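Local coordinates for early 35 kDa protein (Autographa californica nucleopolyhedrovirus, PDB 1P35) that blocks host apoptosis by inhibiting caspases, suppresses the RNA interference antiviral response, and is required for late and very late viral gene expression, at residues S11-Q19 with D194-V202; K67-D75 with K275-N283. All coordinates share one frame; numbering follows the deposited sequence.

Contact 1. Residues S11-Q19 with D194-V202; sequences SQTIIRDCQ and DVVAYVDSV. With PO4 (phosphate ion), chain D; EDO (1,2-ethanediol), chain G.
The methyl CG2 of V195 sits beside CG2 of T13, 3.8 Å away, and also takes CD1 of I15 at 3.9 Å, so its branch fills the notch between two side chains of the neighbouring strand. A197 offers a mere bump there, its CB 4.0 Å from CB of I15. On the other face of the sheet, CG2 of V196 lies against CG2 of I14 (3.9 Å), and the two side chains run side by side toward helix 62-74. Further along, the Y198 ring and R16 also lie alongside each other. CG of R16 meets ring atom CD1 of Y198 at 3.7 Å, while C2 of the ethanediol rests over the centre of one ring face. The axes of strands 11-19 and 194-199 run 10° apart, in the same direction, and backbone bonds alternate from T13 N to D194 O through to D200 N to D17 O, the pattern of parallel strands; strand 24-33 pairs with the far edge of 11-19. R16 is bent at chi3 (66°), which swings its guanidinium off the tyrosine: NH1 donates to ethanediol O2 and phosphate O4, NH2 to phosphate O1, with E26 as a salt-bridge partner. Carboxylates finish both ends. OD2 of D194 receives Q12 N from above its plane, while its OD1 turns to H282. D200 instead presents the syn lone pair of OD1 to Q19 N, 3.0 Å away at 163°, and the same oxygen accepts from S201 OG. Against that OG lies CB of Q19, at 3.4 Å.

Contact 2. Residues K67-D75 with K275-N283; sequences KSKVDEQFD and KVLYVKLHN. With EDO (1,2-ethanediol), chain G.
Chi1 of Q73 (-70°) puts CG anti to the carbonyl carbon and over the centre of the Y278 ring; the bend at chi2 then brings the amide over the ring as well, where it stacks. The CH-pi contact measures 3.4 Å from Q73 CG to the Y278 ring centroid and lies almost on the ring normal. CB of K280 lies over the F74 ring, 3.9 Å from its centroid, and the extended chain beyond, with CG anti to the backbone N (chi1 175°), carries NZ on to D71. Two salt bridges share that carboxylate: K280 NZ reaches D71 OD1 from above its plane at 3.3 Å, while K67 NZ meets OD2 on the syn side. Two lysine partners would probably keep D71 ionised. A water links K280 NZ to OD1 of D75. CG1 of V70 rests on the strand backbone, 3.3 Å from V279 O, and the edge of F74 faces Y278 O. The second face of Y278 is met by CG1 of V276. Helix 67-74 thus crosses strand 276-282 nearly at a right angle (-87°), 8.1 Å between axes, with Q73 and F74 also touching I269 of strand 259-271 and V70 touching V196 of strand 191-199.

In the fold
Contacts 1 and 2 have centres 9 Å apart and share a sheet: strand 191-199 lies between strands 10-21 and 276-282, parallel to the first and antiparallel to the second. A197 O, 2.8 Å from V279 N, and D194 OD1, 2.6 Å from H282 ND1, are probable hydrogen bonds across that second edge. Helix 62-74 spans both contacts, with I66 on I14 and V70 CG2 3.5 Å from A197 O. The rings of Y198 and Y278 meet at about 90°. The ethanediol over the Y198 ring joins the contacts, bonded to R16 NH1 and, weakly, to K69 NZ. The phosphate at R16 is also hydrogen-bonded to K58 of the same chain and to R79 of the second subunit. Both small molecules probably come from the crystallisation liquor.

Contact 1. Residues S11-Q19 with D194-V202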
ATOM      1  N   SER A  11      -1.081  13.886  14.691  1.00 33.82           N
ATOM      2  CA  SER A  11       0.165  13.129  14.479  1.00 31.46           C
ATOM      3  C   SER A  11       0.319  12.767  13.012  1.00 37.47           C
ATOM      4  O   SER A  11      -0.537  13.086  12.180  1.00 40.62           O
ATOM      5  CB  SER A  11       0.230  11.830  15.321  1.00 61.65           C
ATOM      6  OG  SER A  11      -0.667  10.818  14.884  1.00 42.84           O
ATOM      7  N   GLN A  12       1.439  12.144  12.682  1.00 45.81           N
ATOM      8  CA  GLN A  12       1.665  11.670  11.332  1.00 38.53           C
ATOM      9  C   GLN A  12       1.396  12.676  10.190  1.00 47.72           C
ATOM     10  O   GLN A  12       0.612  12.397   9.261  1.00 33.79           O
ATOM     11  CB  GLN A  12       0.812  10.417  11.089  1.00 42.91           C
ATOM     12  CG  GLN A  12       0.960   9.288  12.116  1.00 56.83           C
ATOM     13  CD  GLN A  12      -0.166   8.259  11.965  1.00 47.13           C
ATOM     14  OE1 GLN A  12      -0.157   7.411  11.054  1.00 61.94           O
ATOM     15  NE2 GLN A  12      -1.177   8.378  12.831  1.00 62.93           N
ATOM     16  N   THR A  13       2.089  13.810  10.236  1.00 36.93           N
ATOM     17  CA  THR A  13       1.968  14.825   9.220  1.00 27.78           C
ATOM     18  C   THR A  13       2.953  14.491   8.087  1.00 29.99           C
ATOM     19  O   THR A  13       4.126  14.192   8.319  1.00 24.79           O
ATOM     20  CB  THR A  13       2.235  16.242   9.835  1.00 24.26           C
ATOM     21  OG1 THR A  13       1.255  16.502  10.859  1.00 18.12           O
ATOM     22  CG2 THR A  13       2.114  17.328   8.791  1.00 25.33           C
ATOM     23  N   ILE A  14       2.443  14.518   6.863  1.00 23.92           N
ATOM     24  CA  ILE A  14       3.225  14.237   5.663  1.00 20.77           C
ATOM     25  C   ILE A  14       3.080  15.428   4.722  1.00 24.82           C
ATOM     26  O   ILE A  14       1.969  15.854   4.427  1.00 37.57           O
ATOM     27  CB  ILE A  14       2.700  12.962   4.994  1.00 30.30           C
ATOM     28  CG1 ILE A  14       2.699  11.829   6.040  1.00 37.76           C
ATOM     29  CG2 ILE A  14       3.598  12.552   3.853  1.00 28.19           C
ATOM     30  CD1 ILE A  14       2.200  10.500   5.513  1.00 46.91           C
ATOM     31  N   ILE A  15       4.209  15.909   4.204  1.00 21.40           N
ATOM     32  CA  ILE A  15       4.251  17.083   3.386  1.00 29.18           C
ATOM     33  C   ILE A  15       5.086  16.891   2.167  1.00 29.61           C
ATOM     34  O   ILE A  15       6.112  16.222   2.221  1.00 33.67           O
ATOM     35  CB  ILE A  15       4.912  18.238   4.170  1.00 42.14           C
ATOM     36  CG1 ILE A  15       4.082  18.581   5.403  1.00 19.18           C
ATOM     37  CG2 ILE A  15       5.207  19.433   3.241  1.00 39.49           C
ATOM     38  CD1 ILE A  15       4.844  19.582   6.348  1.00 14.56           C
ATOM     39  N   ARG A  16       4.638  17.500   1.065  1.00 30.85           N
ATOM     40  CA  ARG A  16       5.409  17.479  -0.171  1.00 27.32           C
ATOM     41  C   ARG A  16       5.178  18.842  -0.799  1.00 32.83           C
ATOM     42  O   ARG A  16       4.050  19.361  -0.811  1.00 31.51           O
ATOM     43  CB  ARG A  16       4.941  16.394  -1.146  1.00 23.47           C
ATOM     44  CG  ARG A  16       5.977  16.152  -2.221  1.00 27.73           C
ATOM     45  CD  ARG A  16       5.496  15.249  -3.395  1.00 24.76           C
ATOM     46  NE  ARG A  16       4.449  15.932  -4.137  1.00 41.42           N
ATOM     47  CZ  ARG A  16       3.778  15.431  -5.166  1.00 40.80           C
ATOM     48  NH1 ARG A  16       4.035  14.202  -5.606  1.00 38.69           N
ATOM     49  NH2 ARG A  16       2.859  16.185  -5.765  1.00 34.84           N
ATOM     50  N   ASP A  17       6.253  19.443  -1.303  1.00 32.69           N
ATOM     51  CA  ASP A  17       6.151  20.746  -1.935  1.00 38.58           C
ATOM     52  C   ASP A  17       7.138  20.689  -3.096  1.00 40.21           C
ATOM     53  O   ASP A  17       8.326  20.520  -2.883  1.00 23.56           O
ATOM     54  CB  ASP A  17       6.502  21.843  -0.936  1.00 32.29           C
ATOM     55  CG  ASP A  17       6.329  23.239  -1.507  1.00 47.33           C
ATOM     56  OD1 ASP A  17       7.052  23.560  -2.467  1.00 36.64           O
ATOM     57  OD2 ASP A  17       5.487  24.013  -0.988  1.00 35.17           O
ATOM     58  N   CYS A  18       6.613  20.827  -4.318  1.00 34.51           N
ATOM     59  CA  CYS A  18       7.412  20.724  -5.527  1.00 32.62           C
ATOM     60  C   CYS A  18       7.190  21.912  -6.487  1.00 30.30           C
ATOM     61  O   CYS A  18       6.135  22.547  -6.464  1.00 35.11           O
ATOM     62  CB  CYS A  18       7.049  19.405  -6.259  1.00 43.02           C
ATOM     63  SG  CYS A  18       7.218  17.824  -5.340  1.00 39.36           S
ATOM     64  N   GLN A  19       8.193  22.200  -7.320  1.00 34.82           N
ATOM     65  CA  GLN A  19       8.105  23.271  -8.315  1.00 42.49           C
ATOM     66  C   GLN A  19       7.180  22.664  -9.374  1.00 36.40           C
ATOM     67  O   GLN A  19       7.349  21.504  -9.706  1.00 50.61           O
ATOM     68  CB  GLN A  19       9.493  23.546  -8.931  1.00 34.61           C
ATOM     69  CG  GLN A  19       9.672  24.919  -9.654  1.00 40.30           C
ATOM     70  CD  GLN A  19       9.633  26.189  -8.702  1.00 61.79           C
ATOM     71  OE1 GLN A  19      10.336  26.266  -7.682  1.00 58.84           O
ATOM     72  NE2 GLN A  19       8.825  27.180  -9.073  1.00 53.07           N
ATOM     73  N   ASP A 194       6.177  15.096  14.563  1.00 24.13           N
ATOM     74  CA  ASP A 194       5.987  13.798  13.936  1.00 23.83           C
ATOM     75  C   ASP A 194       5.555  14.137  12.517  1.00 33.48           C
ATOM     76  O   ASP A 194       4.353  14.203  12.203  1.00 25.10           O
ATOM     77  CB  ASP A 194       4.924  12.928  14.629  1.00 25.16           C
ATOM     78  CG  ASP A 194       4.845  11.541  13.993  1.00 30.38           C
ATOM     79  OD1 ASP A 194       5.862  11.153  13.339  1.00 29.44           O
ATOM     80  OD2 ASP A 194       3.821  10.849  14.137  1.00 32.05           O
ATOM     81  N   VAL A 195       6.561  14.334  11.666  1.00 33.32           N
ATOM     82  CA  VAL A 195       6.329  14.774  10.309  1.00 21.06           C
ATOM     83  C   VAL A 195       7.513  14.369   9.405  1.00 27.53           C
ATOM     84  O   VAL A 195       8.652  14.216   9.884  1.00 22.52           O
ATOM     85  CB  VAL A 195       6.174  16.350  10.345  1.00 29.32           C
ATOM     86  CG1 VAL A 195       7.514  17.031  10.955  1.00 12.68           C
ATOM     87  CG2 VAL A 195       5.875  16.895   8.996  1.00 27.89           C
ATOM     88  N   VAL A 196       7.203  14.118   8.131  1.00 21.65           N
ATOM     89  CA  VAL A 196       8.185  13.813   7.093  1.00 25.79           C
ATOM     90  C   VAL A 196       7.802  14.790   5.973  1.00 34.53           C
ATOM     91  O   VAL A 196       6.627  15.177   5.857  1.00 25.87           O
ATOM     92  CB  VAL A 196       8.131  12.319   6.569  1.00 33.72           C
ATOM     93  CG1 VAL A 196       8.487  11.341   7.689  1.00 18.61           C
ATOM     94  CG2 VAL A 196       6.751  11.965   6.078  1.00 19.19           C
ATOM     95  N   ALA A 197       8.808  15.236   5.217  1.00 31.72           N
ATOM     96  CA  ALA A 197       8.631  16.143   4.117  1.00 20.69           C
ATOM     97  C   ALA A 197       9.613  15.840   2.976  1.00 31.19           C
ATOM     98  O   ALA A 197      10.761  15.368   3.173  1.00 29.14           O
ATOM     99  CB  ALA A 197       8.793  17.587   4.562  1.00 16.83           C
ATOM    100  N   TYR A 198       9.114  16.082   1.775  1.00 31.53           N
ATOM    101  CA  TYR A 198       9.850  15.908   0.546  1.00 33.65           C
ATOM    102  C   TYR A 198       9.702  17.289  -0.140  1.00 32.66           C
ATOM    103  O   TYR A 198       8.571  17.728  -0.356  1.00 25.49           O
ATOM    104  CB  TYR A 198       9.177  14.776  -0.298  1.00 33.81           C
ATOM    105  CG  TYR A 198       9.785  14.581  -1.670  1.00 40.39           C
ATOM    106  CD1 TYR A 198       9.558  15.519  -2.686  1.00 44.96           C
ATOM    107  CD2 TYR A 198      10.604  13.472  -1.953  1.00 33.12           C
ATOM    108  CE1 TYR A 198      10.109  15.373  -3.952  1.00 35.49           C
ATOM    109  CE2 TYR A 198      11.174  13.294  -3.222  1.00 38.64           C
ATOM    110  CZ  TYR A 198      10.913  14.252  -4.228  1.00 40.11           C
ATOM    111  OH  TYR A 198      11.351  14.061  -5.522  1.00 48.42           O
ATOM    112  N   VAL A 199      10.815  17.973  -0.456  1.00 27.58           N
ATOM    113  CA  VAL A 199      10.739  19.326  -1.083  1.00 29.13           C
ATOM    114  C   VAL A 199      11.805  19.397  -2.163  1.00 32.07           C
ATOM    115  O   VAL A 199      12.968  19.179  -1.863  1.00 26.94           O
ATOM    116  CB  VAL A 199      11.027  20.479  -0.085  1.00 30.56           C
ATOM    117  CG1 VAL A 199      10.715  21.820  -0.761  1.00 30.51           C
ATOM    118  CG2 VAL A 199      10.188  20.325   1.220  1.00 24.20           C
ATOM    119  N   ASP A 200      11.415  19.685  -3.414  1.00 26.01           N
ATOM    120  CA  ASP A 200      12.389  19.724  -4.510  1.00 25.43           C
ATOM    121  C   ASP A 200      12.667  21.122  -5.010  1.00 34.55           C
ATOM    122  O   ASP A 200      12.026  22.067  -4.586  1.00 27.56           O
ATOM    123  CB  ASP A 200      11.975  18.812  -5.675  1.00 24.63           C
ATOM    124  CG  ASP A 200      10.746  19.309  -6.476  1.00 33.00           C
ATOM    125  OD1 ASP A 200      10.516  20.518  -6.596  1.00 29.73           O
ATOM    126  OD2 ASP A 200      10.041  18.441  -7.049  1.00 32.31           O
ATOM    127  N   SER A 201      13.667  21.230  -5.883  1.00 37.15           N
ATOM    128  CA  SER A 201      14.113  22.486  -6.463  1.00 43.21           C
ATOM    129  C   SER A 201      14.477  23.488  -5.388  1.00 43.44           C
ATOM    130  O   SER A 201      14.111  24.666  -5.488  1.00 45.47           O
ATOM    131  CB  SER A 201      13.046  23.080  -7.386  1.00 33.20           C
ATOM    132  OG  SER A 201      12.484  22.065  -8.203  1.00 47.46           O
ATOM    133  N   VAL A 202      15.203  23.015  -4.371  1.00 49.14           N
ATOM    134  CA  VAL A 202      15.619  23.880  -3.264  1.00 41.66           C
ATOM    135  C   VAL A 202      17.089  23.888  -2.977  1.00 34.09           C
ATOM    136  O   VAL A 202      17.764  22.922  -3.188  1.00 33.15           O
ATOM    137  CB  VAL A 202      14.867  23.558  -1.925  1.00 34.47           C
ATOM    138  CG1 VAL A 202      13.455  24.078  -2.046  1.00 28.13           C
ATOM    139  CG2 VAL A 202      14.852  22.001  -1.630  1.00 13.99           C
TER
HETATM  140  P   PO4 D   1       2.214  13.881  -9.099  1.00 57.27           P
HETATM  141  O1  PO4 D   1       2.027  15.365  -8.810  1.00 54.50           O
HETATM  142  O2  PO4 D   1       1.214  13.471 -10.163  1.00 83.74           O
HETATM  143  O3  PO4 D   1       3.627  13.605  -9.596  1.00 58.37           O
HETATM  144  O4  PO4 D   1       2.001  13.126  -7.816  1.00 62.58           O
HETATM  145  C1  EDO G 303       6.633  10.986  -3.770  1.00 24.71           C
HETATM  146  O1  EDO G 303       6.897   9.929  -4.733  1.00 42.82           O
HETATM  147  C2  EDO G 303       7.318  12.263  -4.148  1.00 24.30           C
HETATM  148  O2  EDO G 303       6.716  12.761  -5.314  1.00 47.76           O
HETATM  149  O   HOH W   1       2.063  15.535  13.244  1.00 29.18           O
HETATM  150  O   HOH W   2       8.961  19.179  -9.399  1.00 34.33           O

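Contact 2. Residues K67-D75 with K275-N283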
ATOM      1  N   LYS A  67       5.891   9.304   2.170  1.00 32.75           N
ATOM      2  CA  LYS A  67       6.434   8.704   3.342  1.00 34.97           C
ATOM      3  C   LYS A  67       7.474   7.606   3.035  1.00 31.52           C
ATOM      4  O   LYS A  67       8.489   7.488   3.720  1.00 43.83           O
ATOM      5  CB  LYS A  67       5.277   8.178   4.208  1.00 28.81           C
ATOM      6  CG  LYS A  67       5.713   7.584   5.498  1.00 45.38           C
ATOM      7  CD  LYS A  67       4.550   7.219   6.435  1.00 55.40           C
ATOM      8  CE  LYS A  67       5.129   6.475   7.635  1.00 55.12           C
ATOM      9  NZ  LYS A  67       6.437   7.159   8.013  1.00 52.48           N
ATOM     10  N   SER A  68       7.242   6.815   2.004  1.00 33.28           N
ATOM     11  CA  SER A  68       8.176   5.750   1.642  1.00 29.46           C
ATOM     12  C   SER A  68       9.459   6.316   1.110  1.00 29.67           C
ATOM     13  O   SER A  68      10.545   5.771   1.331  1.00 35.67           O
ATOM     14  CB  SER A  68       7.555   4.827   0.561  1.00 31.07           C
ATOM     15  OG  SER A  68       8.546   4.135  -0.166  1.00 74.37           O
ATOM     16  N   LYS A  69       9.343   7.405   0.357  1.00 41.10           N
ATOM     17  CA  LYS A  69      10.533   7.972  -0.217  1.00 40.89           C
ATOM     18  C   LYS A  69      11.449   8.596   0.839  1.00 31.29           C
ATOM     19  O   LYS A  69      12.678   8.528   0.705  1.00 35.94           O
ATOM     20  CB  LYS A  69      10.191   9.012  -1.291  1.00 21.34           C
ATOM     21  CG  LYS A  69       9.736   8.374  -2.596  1.00 44.25           C
ATOM     22  CD  LYS A  69       9.805   9.384  -3.724  1.00 50.38           C
ATOM     23  CE  LYS A  69       9.522   8.717  -5.067  1.00 75.90           C
ATOM     24  NZ  LYS A  69       9.253   9.732  -6.138  1.00 88.22           N
ATOM     25  N   VAL A  70      10.833   9.214   1.837  1.00 40.64           N
ATOM     26  CA  VAL A  70      11.572   9.858   2.912  1.00 49.47           C
ATOM     27  C   VAL A  70      12.239   8.779   3.723  1.00 37.55           C
ATOM     28  O   VAL A  70      13.460   8.825   3.887  1.00 31.67           O
ATOM     29  CB  VAL A  70      10.663  10.786   3.777  1.00 28.70           C
ATOM     30  CG1 VAL A  70      11.463  11.359   4.987  1.00 29.70           C
ATOM     31  CG2 VAL A  70      10.201  11.969   2.874  1.00 15.53           C
ATOM     32  N   ASP A  71      11.452   7.795   4.164  1.00 39.45           N
ATOM     33  CA  ASP A  71      11.964   6.642   4.911  1.00 37.31           C
ATOM     34  C   ASP A  71      13.099   5.903   4.196  1.00 31.39           C
ATOM     35  O   ASP A  71      13.995   5.399   4.848  1.00 52.92           O
ATOM     36  CB  ASP A  71      10.866   5.601   5.226  1.00 34.65           C
ATOM     37  CG  ASP A  71       9.861   6.095   6.259  1.00 56.16           C
ATOM     38  OD1 ASP A  71      10.206   7.032   7.006  1.00 39.33           O
ATOM     39  OD2 ASP A  71       8.745   5.527   6.361  1.00 51.44           O
ATOM     40  N   GLU A  72      13.111   5.843   2.870  1.00 38.66           N
ATOM     41  CA  GLU A  72      14.217   5.081   2.277  1.00 40.58           C
ATOM     42  C   GLU A  72      15.528   5.888   2.229  1.00 40.90           C
ATOM     43  O   GLU A  72      16.586   5.352   1.892  1.00 42.73           O
ATOM     44  CB  GLU A  72      13.863   4.568   0.872  1.00 41.29           C
ATOM     45  CG  GLU A  72      13.917   5.631  -0.201  1.00 50.72           C
ATOM     46  CD  GLU A  72      13.654   5.079  -1.600  1.00 75.58           C
ATOM     47  OE1 GLU A  72      12.558   4.515  -1.853  1.00 85.39           O
ATOM     48  OE2 GLU A  72      14.554   5.213  -2.454  1.00 77.17           O
ATOM     49  N   GLN A  73      15.461   7.188   2.504  1.00 37.52           N
ATOM     50  CA  GLN A  73      16.704   7.940   2.523  1.00 39.79           C
ATOM     51  C   GLN A  73      17.315   7.797   3.928  1.00 37.70           C
ATOM     52  O   GLN A  73      18.538   7.720   4.073  1.00 34.89           O
ATOM     53  CB  GLN A  73      16.478   9.404   2.214  1.00 26.60           C
ATOM     54  CG  GLN A  73      16.086   9.726   0.795  1.00 32.95           C
ATOM     55  CD  GLN A  73      17.153   9.290  -0.212  1.00 44.69           C
ATOM     56  OE1 GLN A  73      18.372   9.551  -0.041  1.00 33.44           O
ATOM     57  NE2 GLN A  73      16.702   8.640  -1.282  1.00 39.03           N
ATOM     58  N   PHE A  74      16.455   7.726   4.950  1.00 33.04           N
ATOM     59  CA  PHE A  74      16.916   7.610   6.314  1.00 31.38           C
ATOM     60  C   PHE A  74      17.293   6.195   6.730  1.00 36.66           C
ATOM     61  O   PHE A  74      18.152   6.000   7.626  1.00 37.59           O
ATOM     62  CB  PHE A  74      15.879   8.221   7.294  1.00 27.51           C
ATOM     63  CG  PHE A  74      15.828   9.735   7.237  1.00 24.83           C
ATOM     64  CD1 PHE A  74      15.131  10.399   6.216  1.00 21.72           C
ATOM     65  CD2 PHE A  74      16.636  10.499   8.112  1.00 32.22           C
ATOM     66  CE1 PHE A  74      15.249  11.797   6.047  1.00 19.49           C
ATOM     67  CE2 PHE A  74      16.763  11.874   7.970  1.00 24.68           C
ATOM     68  CZ  PHE A  74      16.074  12.548   6.925  1.00 21.16           C
ATOM     69  N   ASP A  75      16.645   5.208   6.113  1.00 30.89           N
ATOM     70  CA  ASP A  75      16.954   3.821   6.422  1.00 33.96           C
ATOM     71  C   ASP A  75      18.408   3.582   6.131  1.00 34.66           C
ATOM     72  O   ASP A  75      19.073   2.841   6.845  1.00 55.23           O
ATOM     73  CB  ASP A  75      16.112   2.854   5.609  1.00 36.22           C
ATOM     74  CG  ASP A  75      14.737   2.667   6.187  1.00 65.45           C
ATOM     75  OD1 ASP A  75      14.433   3.272   7.236  1.00 61.63           O
ATOM     76  OD2 ASP A  75      13.949   1.910   5.587  1.00 92.66           O
ATOM     77  N   LYS A 275      18.644  18.117  -6.139  1.00 39.99           N
ATOM     78  CA  LYS A 275      18.124  19.367  -5.539  1.00 47.22           C
ATOM     79  C   LYS A 275      16.889  19.048  -4.679  1.00 43.66           C
ATOM     80  O   LYS A 275      15.985  19.876  -4.529  1.00 38.10           O
ATOM     81  CB  LYS A 275      17.711  20.397  -6.608  1.00 41.36           C
ATOM     82  CG  LYS A 275      18.756  20.677  -7.650  1.00 52.73           C
ATOM     83  CD  LYS A 275      20.101  20.988  -7.044  1.00 71.43           C
ATOM     84  CE  LYS A 275      21.161  21.018  -8.129  1.00 84.97           C
ATOM     85  NZ  LYS A 275      22.535  21.013  -7.585  1.00 80.15           N
ATOM     86  N   VAL A 276      16.865  17.838  -4.128  1.00 41.50           N
ATOM     87  CA  VAL A 276      15.764  17.394  -3.302  1.00 39.10           C
ATOM     88  C   VAL A 276      16.159  17.282  -1.831  1.00 44.96           C
ATOM     89  O   VAL A 276      17.245  16.772  -1.473  1.00 40.97           O
ATOM     90  CB  VAL A 276      15.202  16.016  -3.775  1.00 38.27           C
ATOM     91  CG1 VAL A 276      14.009  15.655  -2.934  1.00 26.76           C
ATOM     92  CG2 VAL A 276      14.804  16.082  -5.251  1.00 25.22           C
ATOM     93  N   LEU A 277      15.238  17.748  -0.996  1.00 32.87           N
ATOM     94  CA  LEU A 277      15.395  17.748   0.435  1.00 24.79           C
ATOM     95  C   LEU A 277      14.439  16.720   1.084  1.00 35.25           C
ATOM     96  O   LEU A 277      13.237  16.710   0.792  1.00 23.05           O
ATOM     97  CB  LEU A 277      15.035  19.140   0.989  1.00 26.71           C
ATOM     98  CG  LEU A 277      15.225  19.119   2.519  1.00 36.40           C
ATOM     99  CD1 LEU A 277      16.730  18.913   2.862  1.00 24.71           C
ATOM    100  CD2 LEU A 277      14.710  20.393   3.122  1.00 23.29           C
ATOM    101  N   TYR A 278      14.956  15.868   1.953  1.00 39.47           N
ATOM    102  CA  TYR A 278      14.104  14.917   2.651  1.00 31.99           C
ATOM    103  C   TYR A 278      14.200  15.280   4.119  1.00 35.74           C
ATOM    104  O   TYR A 278      15.312  15.536   4.646  1.00 23.45           O
ATOM    105  CB  TYR A 278      14.587  13.490   2.478  1.00 27.80           C
ATOM    106  CG  TYR A 278      14.732  13.044   1.040  1.00 46.81           C
ATOM    107  CD1 TYR A 278      15.877  13.357   0.317  1.00 31.26           C
ATOM    108  CD2 TYR A 278      13.697  12.334   0.390  1.00 34.03           C
ATOM    109  CE1 TYR A 278      16.008  12.990  -1.014  1.00 29.56           C
ATOM    110  CE2 TYR A 278      13.805  11.944  -0.963  1.00 30.95           C
ATOM    111  CZ  TYR A 278      14.956  12.277  -1.645  1.00 48.83           C
ATOM    112  OH  TYR A 278      15.057  11.897  -2.942  1.00 39.26           O
ATOM    113  N   VAL A 279      13.051  15.328   4.788  1.00 25.18           N
ATOM    114  CA  VAL A 279      13.073  15.668   6.183  1.00 21.16           C
ATOM    115  C   VAL A 279      12.269  14.652   6.982  1.00 26.07           C
ATOM    116  O   VAL A 279      11.174  14.239   6.557  1.00 22.18           O
ATOM    117  CB  VAL A 279      12.465  17.045   6.448  1.00 24.32           C
ATOM    118  CG1 VAL A 279      12.674  17.437   7.898  1.00 22.56           C
ATOM    119  CG2 VAL A 279      13.050  18.091   5.517  1.00 14.94           C
ATOM    120  N   LYS A 280      12.803  14.247   8.139  1.00 26.46           N
ATOM    121  CA  LYS A 280      12.066  13.360   9.017  1.00 15.67           C
ATOM    122  C   LYS A 280      12.262  13.787  10.481  1.00 21.95           C
ATOM    123  O   LYS A 280      13.375  13.733  10.977  1.00 23.13           O
ATOM    124  CB  LYS A 280      12.551  11.920   8.871  1.00 29.18           C
ATOM    125  CG  LYS A 280      11.870  10.987   9.868  1.00 25.97           C
ATOM    126  CD  LYS A 280      12.459   9.550   9.742  1.00 19.21           C
ATOM    127  CE  LYS A 280      11.493   8.503  10.295  1.00 53.99           C
ATOM    128  NZ  LYS A 280      11.825   7.116   9.855  1.00 59.49           N
ATOM    129  N   LEU A 281      11.169  14.175  11.146  1.00 21.43           N
ATOM    130  CA  LEU A 281      11.156  14.608  12.510  1.00 29.22           C
ATOM    131  C   LEU A 281      10.055  13.747  13.159  1.00 32.53           C
ATOM    132  O   LEU A 281       8.974  14.232  13.527  1.00 29.13           O
ATOM    133  CB  LEU A 281      10.805  16.099  12.561  1.00 21.03           C
ATOM    134  CG  LEU A 281      11.790  17.030  11.836  1.00 29.44           C
ATOM    135  CD1 LEU A 281      11.119  18.409  11.727  1.00 24.17           C
ATOM    136  CD2 LEU A 281      13.163  17.112  12.599  1.00 25.53           C
ATOM    137  N   HIS A 282      10.381  12.474  13.339  1.00 27.35           N
ATOM    138  CA  HIS A 282       9.449  11.479  13.848  1.00 17.92           C
ATOM    139  C   HIS A 282       9.504  11.211  15.313  1.00 30.41           C
ATOM    140  O   HIS A 282      10.423  10.545  15.785  1.00 24.97           O
ATOM    141  CB  HIS A 282       9.652  10.169  13.087  1.00 33.54           C
ATOM    142  CG  HIS A 282       8.812   9.031  13.593  1.00 19.23           C
ATOM    143  ND1 HIS A 282       7.438   9.105  13.689  1.00 23.12           N
ATOM    144  CD2 HIS A 282       9.142   7.751  13.896  1.00 27.47           C
ATOM    145  CE1 HIS A 282       6.958   7.921  14.035  1.00 29.88           C
ATOM    146  NE2 HIS A 282       7.972   7.081  14.168  1.00 24.92           N
ATOM    147  N   ASN A 283       8.474  11.686  16.016  1.00 19.75           N
ATOM    148  CA  ASN A 283       8.427  11.522  17.446  1.00 16.86           C
ATOM    149  C   ASN A 283       9.612  12.183  18.188  1.00 25.82           C
ATOM    150  O   ASN A 283      10.160  11.637  19.139  1.00 27.02           O
ATOM    151  CB  ASN A 283       8.351  10.037  17.793  1.00 19.81           C
ATOM    152  CG  ASN A 283       6.940   9.428  17.567  1.00 30.49           C
ATOM    153  OD1 ASN A 283       6.762   8.192  17.653  1.00 37.42           O
ATOM    154  ND2 ASN A 283       5.946  10.275  17.317  1.00 25.56           N
TER
HETATM  155  C1  EDO G 303       6.633  10.986  -3.770  1.00 24.71           C
HETATM  156  O1  EDO G 303       6.897   9.929  -4.733  1.00 42.82           O
HETATM  157  C2  EDO G 303       7.318  12.263  -4.148  1.00 24.30           C
HETATM  158  O2  EDO G 303       6.716  12.761  -5.314  1.00 47.76           O
HETATM  159  O   HOH W   3      13.774   5.653   8.320  1.00 40.96           O